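Side-chain contacts in cysteine protease-like VirA (PDB 3EB8), which acts as a secreted Shigella virulence effector that promotes entry into epithelial cells and later spreading, although its reported protease activity toward alpha-tubulin is disputed: residues R146-S151 with I165-I170; L189-Y194 with A227-L232; N195-I200 with L218-F223. All blocks are in the same frame, centred on the assembly; numbering follows the deposited sequence.

In the fold
The three contacts illustrate how a helical bundle is joined by small apolar patches strung along one stretch of chain. Contact 1 comes first and closes before the others open; contact 3 is nested inside the loop closed by contact 2. The centres of contacts 2 and 3 lie about 10 Å apart, and each is about 16 Å from the centre of contact 1. Helix 167-176, which carries half of contact 1, also packs on helices 194-204 and 226-234: L169 packs on I200 and F223, and I170 on L232, so the segments of all three contacts touch. Contacts 2 and 3 fall within the region 182-273, assigned to tubulin binding, and contact 1 packs against it from the preceding chain.

Contact 1: R146-S151 with I165-I170; sequences RDIRAS and IPLKLI
I148 and S151 at the end of helix 140-149 meet L167 and I170 in the first turn of helix 167-176, closing a helix–beta hairpin–helix unit whose strands are 157-160 and 163-164. The apolar part rests on methyl groups. CD1 of I148 reaches CG2 of I170 at 3.8 Å, and the two isoleucine side chains cross at about a right angle. CG2 of I170 is the branch anti to the backbone N, which turns it to I148 while its longer arm leads away from this contact. The same CD1 of I148 lies 4.3 Å from CD2 of L167, a looser approach. I158 of strand 157-160 touches both L167 and I170.

The polar part lies within residues 146-151 and brings S151 into the contact. The serine hydroxyl turns back along its own chain, with chi1 at 85°, and OG of S151 donates to O of I148 at 3.1 Å. This bond lies in the carbonyl plane, on a lone pair, with a C=O...donor angle of 134°. S151 N donates to that same carbonyl, so two bonds grip one oxygen where the helix ends. The bond fixes the hydroxyl's direction while its oxygen rests against the branched end of L167, almost equally far from the two methyls: OG of S151 is 3.6 Å from CD1 of L167 and 3.7 Å from CD2 of L167.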
loop_
_atom_site.group_PDB
_atom_site.type_symbol
_atom_site.label_atom_id
_atom_site.label_comp_id
_atom_site.label_asym_id
_atom_site.label_seq_id
_atom_site.Cartn_x
_atom_site.Cartn_y
_atom_site.Cartn_z
ATOM N N ARG A 146 4.010 -16.854 7.369
ATOM C CA ARG A 146 3.266 -17.457 6.271
ATOM C C ARG A 146 3.524 -16.719 4.956
ATOM O O ARG A 146 3.823 -17.349 3.932
ATOM C CB ARG A 146 1.767 -17.507 6.587
ATOM C CG ARG A 146 1.456 -18.315 7.827
ATOM C CD ARG A 146 0.007 -18.188 8.283
ATOM N NE ARG A 146 -0.082 -18.274 9.740
ATOM C CZ ARG A 146 -1.125 -18.753 10.409
ATOM N NH1 ARG A 146 -2.183 -19.214 9.755
ATOM N NH2 ARG A 146 -1.104 -18.781 11.736
ATOM N N ASP A 147 3.430 -15.391 4.987
ATOM C CA ASP A 147 3.561 -14.608 3.761
ATOM C C ASP A 147 4.979 -14.645 3.160
ATOM O O ASP A 147 5.143 -14.779 1.943
ATOM C CB ASP A 147 3.094 -13.165 3.972
ATOM C CG ASP A 147 2.972 -12.397 2.659
ATOM O OD1 ASP A 147 1.829 -12.068 2.270
ATOM O OD2 ASP A 147 4.013 -12.141 2.006
ATOM N N ILE A 148 5.999 -14.523 4.003
ATOM C CA ILE A 148 7.360 -14.595 3.498
ATOM C C ILE A 148 7.643 -15.996 3.010
ATOM O O ILE A 148 8.299 -16.181 1.995
ATOM C CB ILE A 148 8.395 -14.172 4.549
ATOM C CG1 ILE A 148 8.232 -12.681 4.867
ATOM C CG2 ILE A 148 9.805 -14.445 4.048
ATOM C CD1 ILE A 148 8.185 -11.799 3.651
ATOM N N ARG A 149 7.130 -16.991 3.720
ATOM C CA ARG A 149 7.370 -18.359 3.311
ATOM C C ARG A 149 6.849 -18.563 1.888
ATOM O O ARG A 149 7.476 -19.245 1.074
ATOM C CB ARG A 149 6.767 -19.362 4.291
ATOM C CG ARG A 149 7.289 -20.765 4.069
ATOM C CD ARG A 149 7.310 -21.586 5.336
ATOM N NE ARG A 149 7.357 -23.022 5.052
ATOM C CZ ARG A 149 8.482 -23.709 4.881
ATOM N NH1 ARG A 149 9.654 -23.092 4.961
ATOM N NH2 ARG A 149 8.438 -25.006 4.625
ATOM N N ALA A 150 5.725 -17.929 1.576
ATOM C CA ALA A 150 5.088 -18.125 0.279
ATOM C C ALA A 150 5.495 -17.068 -0.740
ATOM O O ALA A 150 4.964 -17.036 -1.845
ATOM C CB ALA A 150 3.571 -18.156 0.436
ATOM N N SER A 151 6.434 -16.206 -0.372
ATOM C CA SER A 151 6.797 -15.077 -1.225
ATOM C C SER A 151 7.486 -15.490 -2.525
ATOM O O SER A 151 7.377 -14.791 -3.536
ATOM C CB SER A 151 7.665 -14.054 -0.466
ATOM O OG SER A 151 9.041 -14.401 -0.486
ATOM N N ILE A 165 14.162 -4.339 -0.888
ATOM C CA ILE A 165 14.844 -5.233 0.017
ATOM C C ILE A 165 14.641 -6.663 -0.480
ATOM O O ILE A 165 13.517 -7.164 -0.556
ATOM C CB ILE A 165 14.312 -5.101 1.450
ATOM C CG1 ILE A 165 14.454 -3.661 1.933
ATOM C CG2 ILE A 165 15.038 -6.071 2.382
ATOM C CD1 ILE A 165 14.105 -3.457 3.382
ATOM N N PRO A 166 15.736 -7.326 -0.834
ATOM C CA PRO A 166 15.614 -8.672 -1.389
ATOM C C PRO A 166 14.849 -9.575 -0.428
ATOM O O PRO A 166 15.124 -9.561 0.773
ATOM C CB PRO A 166 17.070 -9.128 -1.510
ATOM C CG PRO A 166 17.854 -7.856 -1.606
ATOM C CD PRO A 166 17.126 -6.845 -0.789
ATOM N N LEU A 167 13.912 -10.356 -0.959
ATOM C CA LEU A 167 13.060 -11.229 -0.159
ATOM C C LEU A 167 13.830 -12.266 0.647
ATOM O O LEU A 167 13.451 -12.592 1.775
ATOM C CB LEU A 167 12.005 -11.908 -1.042
ATOM C CG LEU A 167 10.787 -11.033 -1.360
ATOM C CD1 LEU A 167 9.979 -11.597 -2.532
ATOM C CD2 LEU A 167 9.900 -10.845 -0.129
ATOM N N LYS A 168 14.902 -12.792 0.074
ATOM C CA LYS A 168 15.720 -13.770 0.777
ATOM C C LYS A 168 16.310 -13.141 2.050
ATOM O O LYS A 168 16.464 -13.805 3.081
ATOM C CB LYS A 168 16.820 -14.310 -0.149
ATOM C CG LYS A 168 17.858 -15.200 0.525
ATOM C CD LYS A 168 17.260 -16.532 0.968
ATOM C CE LYS A 168 18.351 -17.533 1.347
ATOM N NZ LYS A 168 19.404 -16.912 2.204
ATOM N N LEU A 169 16.635 -11.857 1.966
ATOM C CA LEU A 169 17.178 -11.117 3.093
ATOM C C LEU A 169 16.108 -10.901 4.146
ATOM O O LEU A 169 16.397 -10.931 5.342
ATOM C CB LEU A 169 17.713 -9.764 2.637
ATOM C CG LEU A 169 18.127 -8.805 3.745
ATOM C CD1 LEU A 169 19.103 -9.483 4.703
ATOM C CD2 LEU A 169 18.742 -7.554 3.140
ATOM N N ILE A 170 14.872 -10.676 3.705
ATOM C CA ILE A 170 13.775 -10.597 4.650
ATOM C C ILE A 170 13.594 -11.944 5.353
ATOM O O ILE A 170 13.440 -11.996 6.579
ATOM C CB ILE A 170 12.454 -10.188 3.993
ATOM C CG1 ILE A 170 12.588 -8.834 3.269
ATOM C CG2 ILE A 170 11.332 -10.203 5.033
ATOM C CD1 ILE A 170 12.677 -7.643 4.173
#

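Contact 2: L189-Y194 with A227-L232; sequences LQMLSY and AFISAL
An extended loop leading into helix 194-204 packs on helix 226-234 here, where L189 and M191 both touch I229. The two loop residues divide that isoleucine by branch. CG2 of I229, anti to its backbone N, receives CD1 of L189 at 3.9 Å, the two side chains meeting obliquely. CG1 of I229 is taken by M191, and these two side chains reach toward each other tip to tip: CE of M191 comes to 3.4 Å from CG1 of I229, while SD of M191 is 3.6 Å from the same carbon. The methionine achieves this by curling, with bends at both chi2 (-56°) and chi3 (-51°) that bring its thioether end round to the helix. Its methyl CE also packs against the carbonyl O of F223.

Both segments belong to the region assigned to tubulin binding. There the loop 189-194 packs by L189 and M191 on helix 226-234, and by L192 on E176 of helix 167-176 and on V197 and I200 of helix 194-204. Beyond the touching residues, the loop ends in a capping box: OG of S193 caps the backbone N of Q196, and OE1 of Q196 bonds in return to N of S193, starting helix 194-204. Helix 226-234 is held on other sides too. I229 and L232 rest on L173 of helix 167-176, and the ring of F228 meets that of Y300, from strand 300-312, edge to face. At the loop's start, the backbone N of L189 donates to the carbonyl O of P333.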
loop_
_atom_site.group_PDB
_atom_site.type_symbol
_atom_site.label_atom_id
_atom_site.label_comp_id
_atom_site.label_asym_id
_atom_site.label_seq_id
_atom_site.Cartn_x
_atom_site.Cartn_y
_atom_site.Cartn_z
ATOM N N LEU A 189 9.897 -9.694 20.263
ATOM C CA LEU A 189 11.097 -10.095 19.558
ATOM C C LEU A 189 12.312 -9.479 20.202
ATOM O O LEU A 189 12.334 -8.278 20.463
ATOM C CB LEU A 189 11.030 -9.639 18.108
ATOM C CG LEU A 189 9.894 -10.182 17.249
ATOM C CD1 LEU A 189 10.042 -9.677 15.802
ATOM C CD2 LEU A 189 9.871 -11.700 17.322
ATOM N N GLN A 190 13.327 -10.296 20.455
ATOM C CA GLN A 190 14.615 -9.771 20.893
ATOM C C GLN A 190 15.362 -9.288 19.671
ATOM O O GLN A 190 15.398 -9.965 18.646
ATOM C CB GLN A 190 15.429 -10.836 21.627
ATOM C CG GLN A 190 14.992 -11.063 23.063
ATOM C CD GLN A 190 15.445 -12.410 23.590
ATOM O OE1 GLN A 190 16.174 -13.139 22.913
ATOM N NE2 GLN A 190 15.011 -12.750 24.800
ATOM N N MET A 191 15.959 -8.112 19.781
ATOM C CA MET A 191 16.600 -7.479 18.640
ATOM C C MET A 191 17.949 -8.112 18.312
ATOM O O MET A 191 18.637 -8.622 19.198
ATOM C CB MET A 191 16.732 -5.976 18.889
ATOM C CG MET A 191 15.399 -5.249 18.765
ATOM S SD MET A 191 14.643 -5.559 17.155
ATOM C CE MET A 191 16.039 -5.134 16.100
ATOM N N LEU A 192 18.316 -8.086 17.032
ATOM C CA LEU A 192 19.550 -8.720 16.581
ATOM C C LEU A 192 20.780 -7.884 16.903
ATOM O O LEU A 192 20.755 -6.656 16.794
ATOM C CB LEU A 192 19.491 -9.023 15.076
ATOM C CG LEU A 192 18.816 -10.336 14.658
ATOM C CD1 LEU A 192 17.354 -10.295 14.999
ATOM C CD2 LEU A 192 18.988 -10.630 13.171
ATOM N N SER A 193 21.863 -8.546 17.297
ATOM C CA SER A 193 23.122 -7.843 17.489
ATOM C C SER A 193 23.615 -7.271 16.159
ATOM O O SER A 193 23.174 -7.690 15.095
ATOM C CB SER A 193 24.184 -8.776 18.063
ATOM O OG SER A 193 24.555 -9.763 17.116
ATOM N N TYR A 194 24.537 -6.319 16.226
ATOM C CA TYR A 194 25.229 -5.895 15.025
ATOM C C TYR A 194 25.908 -7.088 14.347
ATOM O O TYR A 194 25.867 -7.221 13.121
ATOM C CB TYR A 194 26.275 -4.815 15.317
ATOM C CG TYR A 194 27.209 -4.648 14.146
ATOM C CD1 TYR A 194 26.883 -3.819 13.082
ATOM C CD2 TYR A 194 28.394 -5.361 14.082
ATOM C CE1 TYR A 194 27.723 -3.686 12.001
ATOM C CE2 TYR A 194 29.244 -5.237 13.007
ATOM C CZ TYR A 194 28.905 -4.399 11.967
ATOM O OH TYR A 194 29.762 -4.281 10.898
ATOM N N ALA A 227 12.098 -0.188 16.089
ATOM C CA ALA A 227 10.962 0.491 15.510
ATOM C C ALA A 227 10.818 0.064 14.054
ATOM O O ALA A 227 9.715 -0.092 13.554
ATOM C CB ALA A 227 11.106 2.003 15.624
ATOM N N PHE A 228 11.948 -0.145 13.386
ATOM C CA PHE A 228 11.919 -0.632 12.023
ATOM C C PHE A 228 11.383 -2.074 11.947
ATOM O O PHE A 228 10.546 -2.391 11.104
ATOM C CB PHE A 228 13.289 -0.546 11.343
ATOM C CG PHE A 228 13.281 -1.125 9.965
ATOM C CD1 PHE A 228 12.777 -0.393 8.898
ATOM C CD2 PHE A 228 13.689 -2.438 9.748
ATOM C CE1 PHE A 228 12.711 -0.952 7.620
ATOM C CE2 PHE A 228 13.638 -2.999 8.476
ATOM C CZ PHE A 228 13.146 -2.261 7.406
ATOM N N ILE A 229 11.869 -2.942 12.826
ATOM C CA ILE A 229 11.368 -4.312 12.852
ATOM C C ILE A 229 9.858 -4.293 13.062
ATOM O O ILE A 229 9.109 -5.024 12.415
ATOM C CB ILE A 229 12.032 -5.135 13.975
ATOM C CG1 ILE A 229 13.551 -5.181 13.766
ATOM C CG2 ILE A 229 11.420 -6.530 14.045
ATOM C CD1 ILE A 229 13.971 -5.618 12.354
ATOM N N SER A 230 9.431 -3.414 13.958
ATOM C CA SER A 230 8.032 -3.256 14.295
ATOM C C SER A 230 7.253 -2.790 13.080
ATOM O O SER A 230 6.161 -3.292 12.818
ATOM C CB SER A 230 7.877 -2.262 15.458
ATOM O OG SER A 230 8.393 -2.794 16.671
ATOM N N ALA A 231 7.824 -1.843 12.335
ATOM C CA ALA A 231 7.173 -1.296 11.141
ATOM C C ALA A 231 7.033 -2.345 10.031
ATOM O O ALA A 231 5.960 -2.510 9.437
ATOM C CB ALA A 231 7.935 -0.104 10.627
ATOM N N LEU A 232 8.132 -3.040 9.750
ATOM C CA LEU A 232 8.145 -4.118 8.766
ATOM C C LEU A 232 7.148 -5.245 9.099
ATOM O O LEU A 232 6.344 -5.657 8.249
ATOM C CB LEU A 232 9.551 -4.697 8.662
ATOM C CG LEU A 232 9.761 -5.946 7.802
ATOM C CD1 LEU A 232 9.339 -5.709 6.343
ATOM C CD2 LEU A 232 11.213 -6.402 7.885
#

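Contact 3: N195-I200 with L218-F223; sequences NQVNKI and LFTSLF
V197, on helix 194-204, faces T220 and F223 at the end of helix 210-221, and it forms the close part of a contact that carries no hydrogen bond between its segments. The valine methyls split the work. CG2 of V197 comes to 3.9 Å from the backbone O of T220 and 4.1 Å from CG2 of the same threonine, the two side chains crossing at a slant. CG1 of V197 instead looks to the backbone of F223, 4.2 Å from its carbonyl O. The chi1 of V197, -34°, is off the staggered value, which is consistent with a close fit between T220 and F223. F223 has left the helix with a positive phi of 86°; CB of F223 points toward the valine and lies 4.5 Å from CB of V197. The phenylalanine ring is supported from its own segment, CB of F219 lying 4.1 Å above the ring plane of F223 and over its centre.

The contrast is with the partly exposed side, where N198 and T220 stand beside each other. Their backbones approach closely there, the CA atoms of N198 and T220 being 6.4 Å apart, yet ND2 of N198 remains 4.4 Å from OG1 of T220, too long for a hydrogen bond. The threonine hydroxyl is bonded instead to the carbonyl O of K216, one turn back in its own helix.

On the buried side the contact merges with the bundle: L169 of helix 167-176 packs on both I200 and F223, I201 of helix 194-204 adds to F223 and T220, and F160 of strand 157-160 lies against L218, F219 and L222.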
loop_
_atom_site.group_PDB
_atom_site.type_symbol
_atom_site.label_atom_id
_atom_site.label_comp_id
_atom_site.label_asym_id
_atom_site.label_seq_id
_atom_site.Cartn_x
_atom_site.Cartn_y
_atom_site.Cartn_z
ATOM N N ASN A 195 26.556 -7.934 15.146
ATOM C CA ASN A 195 27.180 -9.140 14.628
ATOM C C ASN A 195 26.235 -9.996 13.803
ATOM O O ASN A 195 26.574 -10.413 12.697
ATOM C CB ASN A 195 27.741 -9.978 15.766
ATOM C CG ASN A 195 29.025 -9.427 16.297
ATOM O OD1 ASN A 195 29.542 -8.442 15.771
ATOM N ND2 ASN A 195 29.558 -10.052 17.348
ATOM N N GLN A 196 25.050 -10.257 14.344
ATOM C CA GLN A 196 24.096 -11.141 13.690
ATOM C C GLN A 196 23.602 -10.596 12.357
ATOM O O GLN A 196 23.686 -11.282 11.337
ATOM C CB GLN A 196 22.916 -11.444 14.609
ATOM C CG GLN A 196 23.210 -12.485 15.685
ATOM C CD GLN A 196 22.453 -12.205 16.974
ATOM O OE1 GLN A 196 21.705 -11.233 17.068
ATOM N NE2 GLN A 196 22.648 -13.052 17.972
ATOM N N VAL A 197 23.086 -9.369 12.361
ATOM C CA VAL A 197 22.547 -8.782 11.140
ATOM C C VAL A 197 23.645 -8.655 10.090
ATOM O O VAL A 197 23.407 -8.875 8.907
ATOM C CB VAL A 197 21.902 -7.399 11.379
ATOM C CG1 VAL A 197 21.248 -7.341 12.736
ATOM C CG2 VAL A 197 22.916 -6.286 11.231
ATOM N N ASN A 198 24.851 -8.315 10.530
ATOM C CA ASN A 198 25.964 -8.174 9.615
ATOM C C ASN A 198 26.226 -9.457 8.826
ATOM O O ASN A 198 26.708 -9.412 7.691
ATOM C CB ASN A 198 27.219 -7.747 10.355
ATOM C CG ASN A 198 28.340 -7.401 9.413
ATOM O OD1 ASN A 198 29.344 -8.100 9.361
ATOM N ND2 ASN A 198 28.160 -6.334 8.632
ATOM N N LYS A 199 25.899 -10.594 9.433
ATOM C CA LYS A 199 26.017 -11.888 8.771
ATOM C C LYS A 199 25.061 -12.004 7.579
ATOM O O LYS A 199 25.486 -12.163 6.433
ATOM C CB LYS A 199 25.756 -13.009 9.784
ATOM C CG LYS A 199 25.237 -14.312 9.189
ATOM C CD LYS A 199 26.365 -15.206 8.709
ATOM C CE LYS A 199 25.802 -16.489 8.136
ATOM N NZ LYS A 199 24.665 -16.200 7.213
ATOM N N ILE A 200 23.767 -11.920 7.864
ATOM C CA ILE A 200 22.725 -11.934 6.840
ATOM C C ILE A 200 22.968 -10.926 5.715
ATOM O O ILE A 200 22.959 -11.276 4.530
ATOM C CB ILE A 200 21.384 -11.550 7.462
ATOM C CG1 ILE A 200 21.098 -12.405 8.688
ATOM C CG2 ILE A 200 20.288 -11.700 6.457
ATOM C CD1 ILE A 200 19.826 -11.989 9.396
ATOM N N LEU A 218 23.070 0.940 5.199
ATOM C CA LEU A 218 21.719 1.374 5.474
ATOM C C LEU A 218 20.942 0.274 6.191
ATOM O O LEU A 218 20.377 0.493 7.268
ATOM C CB LEU A 218 21.032 1.741 4.160
ATOM C CG LEU A 218 19.590 2.235 4.221
ATOM C CD1 LEU A 218 19.500 3.360 5.233
ATOM C CD2 LEU A 218 19.139 2.704 2.837
ATOM N N PHE A 219 20.920 -0.916 5.600
ATOM C CA PHE A 219 20.146 -2.002 6.179
ATOM C C PHE A 219 20.771 -2.546 7.450
ATOM O O PHE A 219 20.095 -3.170 8.243
ATOM C CB PHE A 219 19.887 -3.128 5.169
ATOM C CG PHE A 219 19.093 -2.682 3.987
ATOM C CD1 PHE A 219 19.540 -2.918 2.702
ATOM C CD2 PHE A 219 17.918 -1.962 4.163
ATOM C CE1 PHE A 219 18.808 -2.475 1.602
ATOM C CE2 PHE A 219 17.181 -1.523 3.067
ATOM C CZ PHE A 219 17.630 -1.784 1.784
ATOM N N THR A 220 22.060 -2.314 7.643
ATOM C CA THR A 220 22.697 -2.743 8.883
ATOM C C THR A 220 22.169 -1.935 10.059
ATOM O O THR A 220 21.914 -2.473 11.131
ATOM C CB THR A 220 24.237 -2.623 8.820
ATOM O OG1 THR A 220 24.754 -3.615 7.924
ATOM C CG2 THR A 220 24.843 -2.843 10.197
ATOM N N SER A 221 22.011 -0.635 9.835
ATOM C CA SER A 221 21.491 0.279 10.840
ATOM C C SER A 221 20.022 -0.017 11.111
ATOM O O SER A 221 19.648 -0.334 12.233
ATOM C CB SER A 221 21.695 1.731 10.399
ATOM O OG SER A 221 20.845 2.605 11.119
ATOM N N LEU A 222 19.180 0.079 10.090
ATOM C CA LEU A 222 17.836 -0.473 10.214
ATOM C C LEU A 222 18.159 -1.915 10.537
ATOM O O LEU A 222 19.311 -2.313 10.438
ATOM C CB LEU A 222 17.089 -0.398 8.895
ATOM C CG LEU A 222 17.055 0.900 8.096
ATOM C CD1 LEU A 222 16.523 0.641 6.675
ATOM C CD2 LEU A 222 16.212 1.928 8.814
ATOM N N PHE A 223 17.184 -2.704 10.924
ATOM C CA PHE A 223 17.436 -4.124 11.222
ATOM C C PHE A 223 17.888 -4.295 12.667
ATOM O O PHE A 223 17.603 -5.308 13.299
ATOM C CB PHE A 223 18.480 -4.757 10.285
ATOM C CG PHE A 223 17.946 -5.149 8.920
ATOM C CD1 PHE A 223 16.950 -4.408 8.293
ATOM C CD2 PHE A 223 18.478 -6.241 8.242
ATOM C CE1 PHE A 223 16.489 -4.764 7.035
ATOM C CE2 PHE A 223 18.008 -6.609 6.973
ATOM C CZ PHE A 223 17.014 -5.863 6.377
#